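Local coordinates for protein pseudopodium-enriched atypical kinase 1 (Homo sapiens, PDB 6BHC) that is a pseudokinase with a protein kinase fold and an unusual catalytic cleft, dimerises in a novel way and probably serves as a signalling scaffold, at residues P64-E67 with V72-T75; R131-E136 with R143-V148; Q179-L184 with G348-L353; Q186-L191 with I341-A346; N294-N299 with R305-A310. The protein carries 1 engineered substitution. One frame throughout, in Å; residues are numbered along the deposited sequence. Where two conformers were deposited one is given.

Contact 1. Residues P64-E67 with V72-T75; sequences PCCE and VYYT
Cys65 and Cys66 are tied to Tyr73 by two backbone hydrogen bonds, the polar part of a hairpin contact. Cys65 N donates to Tyr73 O at 3.0 Å, and Tyr73 N donates to Cys66 O at 2.9 Å. One step further on, Glu67 and Val72 form an antiparallel non-hydrogen-bonded pair whose side chains run alongside each other.

Among the aromatic contacts, Pro64 lies over one face of Tyr74, its CA 4.1 Å from the ring centroid and 27° off the ring normal, which is CH-pi geometry. The Tyr74 CB points away from residues 64-67, yet CG, set anti to the carbonyl carbon (chi1 -70°), swings the ring back beside the proline, bringing Tyr74 OH to 3.4 Å from Pro64 CG. That hydroxyl is hydrogen-bonded to Leu132 O. With an alanine here, Pro64 would probably lose the surface it rests on and Leu132 O its hydroxyl partner. Tyr73 has a sulfur-aromatic neighbour instead: Cys66 SG stands obliquely to the ring, 5.2 Å from its centroid.

In the apolar packing, Pro64 CB meets Val72 CG2 at 3.5 Å, while Cys65 SG reaches Tyr73 CB at 3.6 Å and Thr75 CG2 at 3.8 Å.

By its place in the chain the hairpin probably corresponds to the first two strands of a kinase N-lobe, where the glycine-rich loop would normally connect them. Strand 71-78 continues the sheet through backbone bonds of Val72 with Ile90 and Tyr74 with Val88 on strand 85-91, and the side chains of Cys66 and Tyr73 pack on Leu210 of strand 209-212.

Contact 2. Residues R131-E136 with R143-V148; sequences RLLPWE and RSHVVV
Leu133 and His145 form a CH-pi contact at the surface of the N-lobe, where the loop after strand 123-128 folds back against strand 143-150, probably the fourth and fifth strands of the usual kinase order. Leu133 CD1 comes down over one face of the imidazole, 3.6 Å from its centroid and 30° off the normal, and lies nearest to His145 NE2, at 3.3 Å. The two side chains approach from opposite directions.

A type I turn from Leu133 to Glu136 gathers two further groups around the same ring. Trp135, whose CG sits between the backbone N and the carbonyl carbon (chi1 63°), turns its indole back over its own loop, with Leu133 CB above the centre of one face; its NE1 stays 4.2 Å from His145 CE1, a loose touch at the edge of the indole. Glu136 OE2 lies in the plane of the imidazole at its edge, 3.8 Å from His145 NE2.

Chemically, the contact is mainly apolar cover over a polar ring. His145 NE2 is buried without a partner in the model, and the poorly ordered Glu136 carboxylate beside it might favour a protonated imidazole, an effect the nearby Arg143 would oppose.

Contact 3. Residues Q179-L184 with G348-L353; sequences QVCLLL and GILQCL
Leu350 reaches across to Cys181 and Leu184, carrying most of the contact between helix 348-353 and helix 179-184. Its CB is directed toward the partner helix, and CG, anti to the carbonyl carbon (chi1 -69°), carries the isopropyl end up to the partner. One branch, CD1, lies against Leu184, 3.5 Å from its backbone C and 3.6 Å from Leu184 CB. The other branch, CD2, lies between Leu184 and the residue one turn before it, 4.0 Å from Leu184 CB and 4.1 Å from Cys181 O. One turn further along its own helix, Leu353 adds a lighter touch, its CD1 4.3 Å from Cys181 SG.

The segment axes come within 9.5 Å and run roughly antiparallel, at 148°. With Leu185 and Cys188 of helix 173-194 also touching Leu350, the leucine sits as a knob among four residues spaced i, i+3, i+4 and i+7, in knobs-into-holes fashion. By their order in the chain, helices 173-194 and 343-354 probably correspond to the αE and αI helices of a kinase C-lobe. Leu325 and Leu328 of helix 322-332 pack alongside, the first on Cys181 and Leu184, the second on Leu350.

The chemistry is methyl and methylene groups laid on backbone atoms and a thiol. Such an interface carries no directional bond between the segments, and the fit rests on the shape of the leucine ends and on the small cysteine opposite them.

Contact 4. Residues Q186-L191 with I341-A346; sequences QLCSGL and ILISDA
Where Cys188 and Leu191 meet Ile343 and Ala346, no flat group takes part, so the contact has neither faces nor edges to describe; the flat groups of the two segments bond away from the interface. Asp345, in the first turn of its helix, takes a weak hydrogen bond from the backbone N of Leu342, the N-cap residue, to OD2 at 3.3 Å. The Gln186 amide is held by Thr236 O and Leu238 N.

The contact itself is apolar, aliphatic carbons and a thiol. Cys188 SG touches two groups of the opposing segment, 4.1 Å from Ile343 CD1 and 4.1 Å from Ala346 CB, while its CB lies 4.0 Å from Ile343 O. Ile343 and Leu191 cross at about a right angle: Leu191 CD1 meets Ile343 CD1 at 3.9 Å, and Leu191 CB meets Ile343 CG1 at 4.0 Å. The long branch of the isoleucine, with CG1 roughly anti to the backbone N (chi1 -152°), thus brings its terminal methyl to both the leucine and the thiol.

Around this pairing, Thr282 of helix 277-289 touches both Leu191 and Ile343, and Leu328 of helix 322-332 packs on Ala346. Ser344 is hydrogen-bonded to Glu192, so the start of helix 343-354 lies against helix 173-194 with apolar packing inside and this polar bond beside it.

Contact 5. Residues N294-N299 with R305-A310; sequences NPFDEN and REYTRA
Phe296 and Tyr307 meet as an offset edge-to-face pair, the edge of the phenylalanine turned toward the face of the tyrosine. The centroids lie 5.6 Å apart and the planes are inclined at 62°. Phe296 CE1 is 3.7 Å from Tyr307 CE1, and Phe296 CZ is 3.3 Å from Tyr307 OH, which lies near the plane of the phenylalanine ring. Tyr307 CG, between the backbone N and the carbonyl carbon (chi1 51°), sends the ring toward the short helix 295-298.

Polar bonds secure each side. The Tyr307 hydroxyl is hydrogen-bonded to Leu333 O. Asn294 is the N-cap of the helix: its OD1 takes a weak bond from Phe296 N at 3.3 Å, while its backbone O accepts from both Asp297 N and Glu298 N. A leucine in place of Tyr307 would probably leave Leu333 O without its hydroxyl and the Phe296 edge without an aromatic face.

Lys303 makes a cation-pi contact with Phe296, and Phe280 of helix 277-289 touches both rings. This small aromatic cluster joins the Asn-capped turn after helix 277-289, probably the F helix of a kinase C-lobe, to the loop that leads on to helix 322-332.

How the contacts relate
The five contacts fall into groups that follow the two lobes of a kinase fold. Contacts 1 and 2 share the N-lobe sheet, with centres 11 Å apart, and touch directly: Val72 CG1 lies 4.1 Å from Leu133 CD2, and Glu67 OE2 3.5 Å from Pro134 CG. Contacts 3 and 4 are successive steps along one helix pair, their centres 10 Å apart, and Leu350 CD1 bridges them at 3.6 Å from Cys188 SG. Contact 5 stands apart in the same lobe, its centre 22 Å from that of contact 4. The catalytic cleft of a kinase fold lies between the lobes, so contacts 1 and 2 belong to one side of it and contacts 3 to 5 to the other.

Contact 1. Residues P64-E67 with V72-T75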
# COMPACT_ATOMS: atom_id res chain seq x y z
N PRO A 64 31.54 20.40 16.95
CA PRO A 64 30.14 20.14 17.31
C PRO A 64 29.31 19.79 16.08
O PRO A 64 29.55 20.30 14.98
CB PRO A 64 29.69 21.47 17.93
CG PRO A 64 30.95 22.15 18.36
CD PRO A 64 31.98 21.75 17.35
N CYS A 65 28.34 18.91 16.29
CA CYS A 65 27.39 18.59 15.23
C CYS A 65 26.21 19.56 15.19
O CYS A 65 25.51 19.62 14.17
CB CYS A 65 26.87 17.16 15.40
SG CYS A 65 25.85 16.87 16.87
N CYS A 66 25.98 20.31 16.27
CA CYS A 66 24.92 21.30 16.31
C CYS A 66 25.17 22.23 17.49
O CYS A 66 25.65 21.80 18.54
CB CYS A 66 23.54 20.64 16.45
SG CYS A 66 22.16 21.80 16.52
N GLU A 67 24.84 23.51 17.30
CA GLU A 67 24.99 24.54 18.34
C GLU A 67 23.65 25.22 18.53
O GLU A 67 23.28 26.11 17.76
CB GLU A 67 26.08 25.54 17.96
CG GLU A 67 27.49 25.00 18.06
CD GLU A 67 28.52 25.94 17.47
OE1 GLU A 67 28.65 25.99 16.23
OE2 GLU A 67 29.19 26.65 18.25
N VAL A 72 25.48 22.75 23.43
CA VAL A 72 26.26 22.29 22.29
C VAL A 72 26.11 20.78 22.19
O VAL A 72 25.95 20.10 23.21
CB VAL A 72 27.75 22.71 22.41
CG1 VAL A 72 28.43 21.98 23.55
CG2 VAL A 72 28.48 22.49 21.10
N TYR A 73 26.13 20.26 20.97
CA TYR A 73 25.86 18.85 20.71
C TYR A 73 27.08 18.18 20.09
O TYR A 73 27.75 18.76 19.22
CB TYR A 73 24.66 18.68 19.78
CG TYR A 73 23.33 18.96 20.43
CD1 TYR A 73 22.63 17.96 21.10
CD2 TYR A 73 22.76 20.23 20.36
CE1 TYR A 73 21.41 18.22 21.69
CE2 TYR A 73 21.54 20.49 20.94
CZ TYR A 73 20.87 19.48 21.60
OH TYR A 73 19.65 19.74 22.19
N TYR A 74 27.34 16.95 20.52
CA TYR A 74 28.41 16.14 19.96
C TYR A 74 27.90 14.72 19.76
O TYR A 74 27.31 14.13 20.67
CB TYR A 74 29.64 16.11 20.88
CG TYR A 74 30.39 17.42 20.96
CD1 TYR A 74 30.05 18.39 21.90
CD2 TYR A 74 31.46 17.69 20.11
CE1 TYR A 74 30.74 19.58 21.99
CE2 TYR A 74 32.15 18.88 20.19
CZ TYR A 74 31.79 19.82 21.13
OH TYR A 74 32.48 21.01 21.20
N THR A 75 28.13 14.17 18.56
CA THR A 75 27.84 12.77 18.33
C THR A 75 28.82 11.91 19.13
O THR A 75 30.02 12.21 19.20
CB THR A 75 27.94 12.43 16.84
OG1 THR A 75 29.27 12.68 16.38
CG2 THR A 75 26.97 13.29 16.05

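Contact 2. Residues R131-E136 with R143-V148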
# COMPACT_ATOMS: atom_id res chain seq x y z
N ARG A 131 37.79 23.40 25.85
CA ARG A 131 37.98 23.43 24.41
C ARG A 131 36.73 22.98 23.66
O ARG A 131 36.56 23.33 22.49
CB ARG A 131 39.17 22.56 24.02
CG ARG A 131 39.06 21.12 24.50
CD ARG A 131 40.27 20.30 24.06
NE ARG A 131 40.18 18.92 24.53
CZ ARG A 131 39.54 17.95 23.87
NH1 ARG A 131 38.93 18.22 22.72
NH2 ARG A 131 39.50 16.72 24.37
N LEU A 132 35.85 22.21 24.31
CA LEU A 132 34.61 21.79 23.67
C LEU A 132 33.55 22.88 23.71
O LEU A 132 32.69 22.93 22.82
CB LEU A 132 34.08 20.52 24.35
CG LEU A 132 34.97 19.28 24.28
CD1 LEU A 132 34.37 18.16 25.13
CD2 LEU A 132 35.13 18.84 22.83
N LEU A 133 33.59 23.75 24.71
CA LEU A 133 32.59 24.79 24.87
C LEU A 133 33.02 26.05 24.14
O LEU A 133 34.10 26.58 24.43
CB LEU A 133 32.37 25.09 26.34
CG LEU A 133 32.05 23.88 27.20
CD1 LEU A 133 31.94 24.28 28.66
CD2 LEU A 133 30.77 23.21 26.73
N PRO A 134 32.23 26.56 23.19
CA PRO A 134 32.63 27.80 22.50
C PRO A 134 32.60 29.02 23.40
O PRO A 134 33.35 29.97 23.15
CB PRO A 134 31.60 27.91 21.36
CG PRO A 134 31.00 26.55 21.24
CD PRO A 134 31.01 25.97 22.61
N TRP A 135 31.77 29.03 24.44
CA TRP A 135 31.62 30.19 25.31
C TRP A 135 32.62 30.19 26.46
O TRP A 135 32.45 30.97 27.41
CB TRP A 135 30.19 30.27 25.86
CG TRP A 135 29.81 29.10 26.72
CD1 TRP A 135 30.02 28.96 28.06
CD2 TRP A 135 29.14 27.90 26.29
NE1 TRP A 135 29.53 27.75 28.49
CE2 TRP A 135 28.98 27.09 27.43
CE3 TRP A 135 28.66 27.45 25.06
CZ2 TRP A 135 28.37 25.84 27.37
CZ3 TRP A 135 28.05 26.21 25.01
CH2 TRP A 135 27.91 25.42 26.15
N GLU A 136 33.65 29.35 26.41
CA GLU A 136 34.66 29.30 27.46
C GLU A 136 36.06 29.48 26.88
O GLU A 136 36.21 29.80 25.70
CB GLU A 136 34.56 27.97 28.22
CG GLU A 136 33.31 27.81 29.08
CD GLU A 136 33.57 28.07 30.55
OE1 GLU A 136 33.88 29.22 30.91
OE2 GLU A 136 33.48 27.11 31.35
N ARG A 143 35.41 23.04 34.46
CA ARG A 143 34.21 23.28 35.24
C ARG A 143 33.20 22.16 35.02
O ARG A 143 33.29 21.40 34.05
CB ARG A 143 33.57 24.63 34.89
CG ARG A 143 34.47 25.82 35.18
CD ARG A 143 33.68 27.01 35.68
NE ARG A 143 34.51 27.91 36.48
CZ ARG A 143 34.05 28.97 37.13
NH1 ARG A 143 32.76 29.28 37.08
NH2 ARG A 143 34.88 29.72 37.84
N SER A 144 32.24 22.07 35.93
CA SER A 144 31.20 21.05 35.87
C SER A 144 29.98 21.59 35.14
O SER A 144 29.54 22.72 35.38
CB SER A 144 30.82 20.59 37.28
OG SER A 144 29.81 19.60 37.23
N HIS A 145 29.43 20.76 34.25
CA HIS A 145 28.27 21.14 33.45
C HIS A 145 27.25 20.01 33.46
O HIS A 145 27.58 18.85 33.73
CB HIS A 145 28.67 21.47 32.00
CG HIS A 145 29.50 22.70 31.87
ND1 HIS A 145 28.98 23.91 31.44
CD2 HIS A 145 30.81 22.93 32.11
CE1 HIS A 145 29.93 24.82 31.42
NE2 HIS A 145 31.06 24.25 31.82
N VAL A 146 26.01 20.37 33.17
CA VAL A 146 24.94 19.39 33.03
C VAL A 146 25.03 18.78 31.63
O VAL A 146 24.97 19.49 30.63
CB VAL A 146 23.56 20.03 33.26
CG1 VAL A 146 22.46 19.00 33.05
CG2 VAL A 146 23.48 20.63 34.65
N VAL A 147 25.18 17.46 31.58
CA VAL A 147 25.29 16.72 30.32
C VAL A 147 24.02 15.90 30.13
O VAL A 147 23.64 15.13 31.01
CB VAL A 147 26.54 15.82 30.31
CG1 VAL A 147 26.57 14.99 29.03
CG2 VAL A 147 27.80 16.67 30.43
N VAL A 148 23.38 16.07 28.98
CA VAL A 148 22.15 15.36 28.65
C VAL A 148 22.43 14.48 27.44
O VAL A 148 23.15 14.87 26.52
CB VAL A 148 20.99 16.34 28.36
CG1 VAL A 148 19.69 15.59 28.12
CG2 VAL A 148 20.84 17.32 29.52

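Contact 3. Residues Q179-L184 with G348-L353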
# COMPACT_ATOMS: atom_id res chain seq x y z
N GLN A 179 9.08 24.24 2.14
CA GLN A 179 9.78 23.67 3.29
C GLN A 179 9.50 24.47 4.55
O GLN A 179 9.43 23.89 5.65
CB GLN A 179 11.29 23.62 3.03
CG GLN A 179 11.72 22.78 1.84
CD GLN A 179 13.22 22.75 1.67
OE1 GLN A 179 13.93 22.14 2.48
NE2 GLN A 179 13.72 23.40 0.63
N VAL A 180 9.35 25.79 4.43
CA VAL A 180 9.01 26.61 5.59
C VAL A 180 7.66 26.20 6.15
O VAL A 180 7.49 26.05 7.37
CB VAL A 180 9.06 28.10 5.22
CG1 VAL A 180 8.43 28.95 6.31
CG2 VAL A 180 10.49 28.54 4.97
N CYS A 181 6.67 25.99 5.27
CA CYS A 181 5.35 25.55 5.73
C CYS A 181 5.43 24.19 6.41
O CYS A 181 4.74 23.94 7.40
CB CYS A 181 4.37 25.50 4.56
SG CYS A 181 3.93 27.12 3.88
N LEU A 182 6.28 23.29 5.89
CA LEU A 182 6.40 21.96 6.49
C LEU A 182 7.05 22.02 7.86
O LEU A 182 6.66 21.28 8.77
CB LEU A 182 7.18 21.04 5.55
CG LEU A 182 6.37 20.43 4.41
CD1 LEU A 182 7.28 19.74 3.41
CD2 LEU A 182 5.33 19.46 4.95
N LEU A 183 8.06 22.88 8.03
CA LEU A 183 8.66 23.05 9.35
C LEU A 183 7.69 23.72 10.31
O LEU A 183 7.60 23.32 11.48
CB LEU A 183 9.96 23.85 9.24
CG LEU A 183 11.08 23.20 8.44
CD1 LEU A 183 12.35 24.04 8.51
CD2 LEU A 183 11.34 21.78 8.92
N LEU A 184 6.97 24.74 9.85
CA LEU A 184 6.00 25.40 10.71
C LEU A 184 4.87 24.46 11.10
O LEU A 184 4.34 24.56 12.22
CB LEU A 184 5.44 26.64 10.00
CG LEU A 184 6.39 27.83 9.83
CD1 LEU A 184 5.75 28.91 8.97
CD2 LEU A 184 6.81 28.39 11.18
N GLY A 348 -4.26 24.36 10.77
CA GLY A 348 -5.17 24.19 9.66
C GLY A 348 -4.84 25.07 8.48
O GLY A 348 -5.03 24.67 7.33
N ILE A 349 -4.34 26.28 8.73
CA ILE A 349 -3.91 27.16 7.65
C ILE A 349 -2.70 26.55 6.94
O ILE A 349 -2.67 26.48 5.70
CB ILE A 349 -3.60 28.56 8.19
CG1 ILE A 349 -4.88 29.23 8.69
CG2 ILE A 349 -2.92 29.42 7.13
CD1 ILE A 349 -4.69 30.65 9.17
N LEU A 350 -1.71 26.09 7.70
CA LEU A 350 -0.53 25.49 7.10
C LEU A 350 -0.88 24.24 6.31
O LEU A 350 -0.34 24.01 5.22
CB LEU A 350 0.50 25.16 8.19
CG LEU A 350 1.14 26.38 8.86
CD1 LEU A 350 1.87 25.98 10.13
CD2 LEU A 350 2.08 27.07 7.89
N GLN A 351 -1.79 23.41 6.84
CA GLN A 351 -2.26 22.25 6.08
C GLN A 351 -2.95 22.68 4.79
O GLN A 351 -2.80 22.02 3.76
CB GLN A 351 -3.20 21.42 6.95
CG GLN A 351 -2.52 20.73 8.12
CD GLN A 351 -3.52 20.18 9.12
OE1 GLN A 351 -4.61 20.72 9.29
NE2 GLN A 351 -3.14 19.10 9.80
N CYS A 352 -3.70 23.78 4.84
CA CYS A 352 -4.38 24.25 3.64
C CYS A 352 -3.40 24.76 2.60
O CYS A 352 -3.59 24.54 1.40
CB CYS A 352 -5.39 25.34 4.01
SG CYS A 352 -6.27 26.01 2.58
N LEU A 353 -2.34 25.46 3.04
CA LEU A 353 -1.35 25.95 2.08
C LEU A 353 -0.57 24.81 1.45
O LEU A 353 -0.14 24.93 0.29
CB LEU A 353 -0.40 26.93 2.77
CG LEU A 353 -1.01 28.20 3.38
CD1 LEU A 353 0.07 29.08 4.00
CD2 LEU A 353 -1.81 28.97 2.35

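Contact 4. Residues Q186-L191 with I341-A346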
# COMPACT_ATOMS: atom_id res chain seq x y z
N GLN A 186 5.15 21.21 11.64
CA GLN A 186 5.66 20.37 12.72
C GLN A 186 5.75 21.16 14.02
O GLN A 186 5.51 20.61 15.10
CB GLN A 186 7.02 19.80 12.34
CG GLN A 186 7.01 18.93 11.10
CD GLN A 186 8.38 18.37 10.78
OE1 GLN A 186 8.94 17.58 11.55
NE2 GLN A 186 8.93 18.77 9.65
N LEU A 187 6.11 22.44 13.94
CA LEU A 187 6.16 23.27 15.14
C LEU A 187 4.78 23.39 15.78
O LEU A 187 4.64 23.25 17.00
CB LEU A 187 6.71 24.66 14.80
CG LEU A 187 6.69 25.68 15.94
CD1 LEU A 187 7.54 25.21 17.11
CD2 LEU A 187 7.16 27.05 15.45
N CYS A 188 3.75 23.64 14.97
CA CYS A 188 2.40 23.73 15.50
C CYS A 188 1.97 22.42 16.14
O CYS A 188 1.27 22.42 17.16
CB CYS A 188 1.43 24.14 14.39
SG CYS A 188 1.72 25.81 13.76
N SER A 189 2.39 21.29 15.57
CA SER A 189 2.05 20.00 16.16
C SER A 189 2.65 19.86 17.56
O SER A 189 1.97 19.43 18.49
CB SER A 189 2.54 18.87 15.25
OG SER A 189 1.89 18.91 13.99
N GLY A 190 3.92 20.23 17.71
CA GLY A 190 4.55 20.15 19.02
C GLY A 190 3.96 21.14 20.01
O GLY A 190 3.80 20.83 21.19
N LEU A 191 3.63 22.35 19.54
CA LEU A 191 2.99 23.33 20.41
C LEU A 191 1.58 22.90 20.79
O LEU A 191 1.14 23.14 21.92
CB LEU A 191 2.97 24.70 19.74
CG LEU A 191 4.32 25.38 19.52
CD1 LEU A 191 4.15 26.70 18.80
CD2 LEU A 191 5.05 25.57 20.85
N ILE A 341 -5.42 34.07 16.83
CA ILE A 341 -5.87 32.72 16.51
C ILE A 341 -5.13 31.69 17.36
O ILE A 341 -4.04 31.93 17.88
CB ILE A 341 -5.71 32.41 15.01
CG1 ILE A 341 -4.23 32.41 14.63
CG2 ILE A 341 -6.50 33.40 14.18
CD1 ILE A 341 -3.97 31.85 13.24
N LEU A 342 -5.75 30.52 17.50
CA LEU A 342 -5.17 29.42 18.24
C LEU A 342 -4.15 28.67 17.38
O LEU A 342 -4.17 28.74 16.15
CB LEU A 342 -6.26 28.45 18.71
CG LEU A 342 -7.21 28.96 19.79
CD1 LEU A 342 -8.42 28.06 19.92
CD2 LEU A 342 -6.48 29.06 21.12
N ILE A 343 -3.25 27.95 18.06
CA ILE A 343 -2.20 27.23 17.34
C ILE A 343 -2.78 26.07 16.53
O ILE A 343 -2.13 25.60 15.59
CB ILE A 343 -1.12 26.73 18.33
CG1 ILE A 343 0.23 26.60 17.62
CG2 ILE A 343 -1.53 25.40 18.95
CD1 ILE A 343 0.82 27.93 17.19
N SER A 344 -3.99 25.61 16.86
CA SER A 344 -4.65 24.61 16.04
C SER A 344 -5.25 25.21 14.78
O SER A 344 -5.38 24.52 13.76
CB SER A 344 -5.73 23.89 16.84
OG SER A 344 -5.17 23.15 17.91
N ASP A 345 -5.63 26.49 14.83
CA ASP A 345 -6.07 27.18 13.62
C ASP A 345 -4.89 27.45 12.70
O ASP A 345 -5.01 27.32 11.47
CB ASP A 345 -6.77 28.49 13.99
CG ASP A 345 -7.96 28.27 14.91
OD1 ASP A 345 -8.64 27.23 14.77
OD2 ASP A 345 -8.20 29.14 15.78
N ALA A 346 -3.74 27.82 13.26
CA ALA A 346 -2.53 27.98 12.46
C ALA A 346 -2.15 26.68 11.78
O ALA A 346 -1.70 26.68 10.63
CB ALA A 346 -1.38 28.48 13.34

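Contact 5. Residues N294-N299 with R305-A310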
# COMPACT_ATOMS: atom_id res chain seq x y z
N ASN A 294 12.79 40.55 12.43
CA ASN A 294 11.72 40.60 13.41
C ASN A 294 10.89 41.86 13.18
O ASN A 294 11.44 42.97 13.23
CB ASN A 294 12.30 40.58 14.82
CG ASN A 294 11.24 40.60 15.92
OD1 ASN A 294 10.04 40.57 15.65
ND2 ASN A 294 11.69 40.64 17.16
N PRO A 295 9.58 41.74 12.92
CA PRO A 295 8.77 42.93 12.61
C PRO A 295 8.85 44.02 13.66
O PRO A 295 8.70 45.21 13.32
CB PRO A 295 7.35 42.36 12.50
CG PRO A 295 7.54 40.94 12.15
CD PRO A 295 8.80 40.49 12.82
N PHE A 296 9.08 43.66 14.92
CA PHE A 296 9.20 44.63 16.00
C PHE A 296 10.63 45.11 16.18
O PHE A 296 10.90 45.87 17.12
CB PHE A 296 8.64 44.02 17.29
CG PHE A 296 7.25 43.48 17.13
CD1 PHE A 296 6.15 44.31 17.30
CD2 PHE A 296 7.04 42.16 16.79
CE1 PHE A 296 4.87 43.82 17.15
CE2 PHE A 296 5.76 41.66 16.64
CZ PHE A 296 4.67 42.50 16.82
N ASP A 297 11.54 44.69 15.31
CA ASP A 297 12.86 45.31 15.17
C ASP A 297 12.97 46.18 13.94
O ASP A 297 13.72 47.16 13.95
CB ASP A 297 13.95 44.24 15.13
CG ASP A 297 14.20 43.60 16.48
OD1 ASP A 297 14.12 44.31 17.50
OD2 ASP A 297 14.49 42.38 16.51
N GLU A 298 12.24 45.85 12.86
CA GLU A 298 12.23 46.70 11.68
C GLU A 298 11.38 47.94 11.90
O GLU A 298 11.73 49.04 11.45
CB GLU A 298 11.74 45.91 10.47
CG GLU A 298 11.60 46.72 9.19
CD GLU A 298 11.09 45.89 8.03
OE1 GLU A 298 10.81 44.69 8.24
OE2 GLU A 298 10.98 46.43 6.91
N ASN A 299 10.25 47.79 12.59
CA ASN A 299 9.37 48.90 12.96
C ASN A 299 9.25 48.92 14.48
O ASN A 299 8.25 48.47 15.04
CB ASN A 299 8.00 48.75 12.30
CG ASN A 299 7.26 50.07 12.18
OD1 ASN A 299 7.48 50.99 12.96
ND2 ASN A 299 6.38 50.17 11.18
N ARG A 305 2.20 51.05 20.60
CA ARG A 305 0.88 51.39 20.08
C ARG A 305 0.03 50.13 20.11
O ARG A 305 0.41 49.11 20.70
CB ARG A 305 0.98 51.97 18.66
CG ARG A 305 1.74 53.29 18.57
CD ARG A 305 2.20 53.57 17.14
NE ARG A 305 1.09 53.69 16.20
CZ ARG A 305 0.71 52.73 15.36
NH1 ARG A 305 -0.31 52.93 14.54
NH2 ARG A 305 1.35 51.57 15.35
N GLU A 306 -1.14 50.20 19.48
CA GLU A 306 -2.00 49.04 19.25
C GLU A 306 -2.21 48.95 17.74
O GLU A 306 -3.23 49.40 17.21
CB GLU A 306 -3.32 49.15 20.02
CG GLU A 306 -3.14 49.05 21.53
CD GLU A 306 -4.46 49.01 22.28
OE1 GLU A 306 -5.51 49.18 21.64
OE2 GLU A 306 -4.43 48.79 23.51
N TYR A 307 -1.24 48.36 17.06
CA TYR A 307 -1.16 48.37 15.61
C TYR A 307 -2.31 47.58 14.99
O TYR A 307 -3.09 46.90 15.66
CB TYR A 307 0.18 47.80 15.15
CG TYR A 307 0.52 46.46 15.78
CD1 TYR A 307 1.16 46.39 17.01
CD2 TYR A 307 0.18 45.27 15.15
CE1 TYR A 307 1.46 45.17 17.59
CE2 TYR A 307 0.48 44.05 15.72
CZ TYR A 307 1.12 44.01 16.94
OH TYR A 307 1.42 42.80 17.52
N THR A 308 -2.40 47.67 13.66
CA THR A 308 -3.38 46.95 12.87
C THR A 308 -2.66 46.08 11.84
O THR A 308 -1.44 45.87 11.92
CB THR A 308 -4.34 47.93 12.19
OG1 THR A 308 -3.61 48.83 11.35
CG2 THR A 308 -5.12 48.73 13.22
N ARG A 309 -3.42 45.56 10.88
CA ARG A 309 -2.83 44.68 9.87
C ARG A 309 -1.94 45.45 8.91
O ARG A 309 -0.89 44.95 8.49
CB ARG A 309 -3.95 43.95 9.11
CG ARG A 309 -3.58 42.57 8.60
CD ARG A 309 -2.89 42.62 7.25
NE ARG A 309 -2.81 41.29 6.64
CZ ARG A 309 -2.32 41.05 5.42
NH1 ARG A 309 -2.29 39.81 4.95
NH2 ARG A 309 -1.86 42.05 4.68
N ALA A 310 -2.33 46.68 8.56
CA ALA A 310 -1.56 47.49 7.63
C ALA A 310 -0.27 48.03 8.23
O ALA A 310 0.60 48.49 7.48
CB ALA A 310 -2.41 48.66 7.12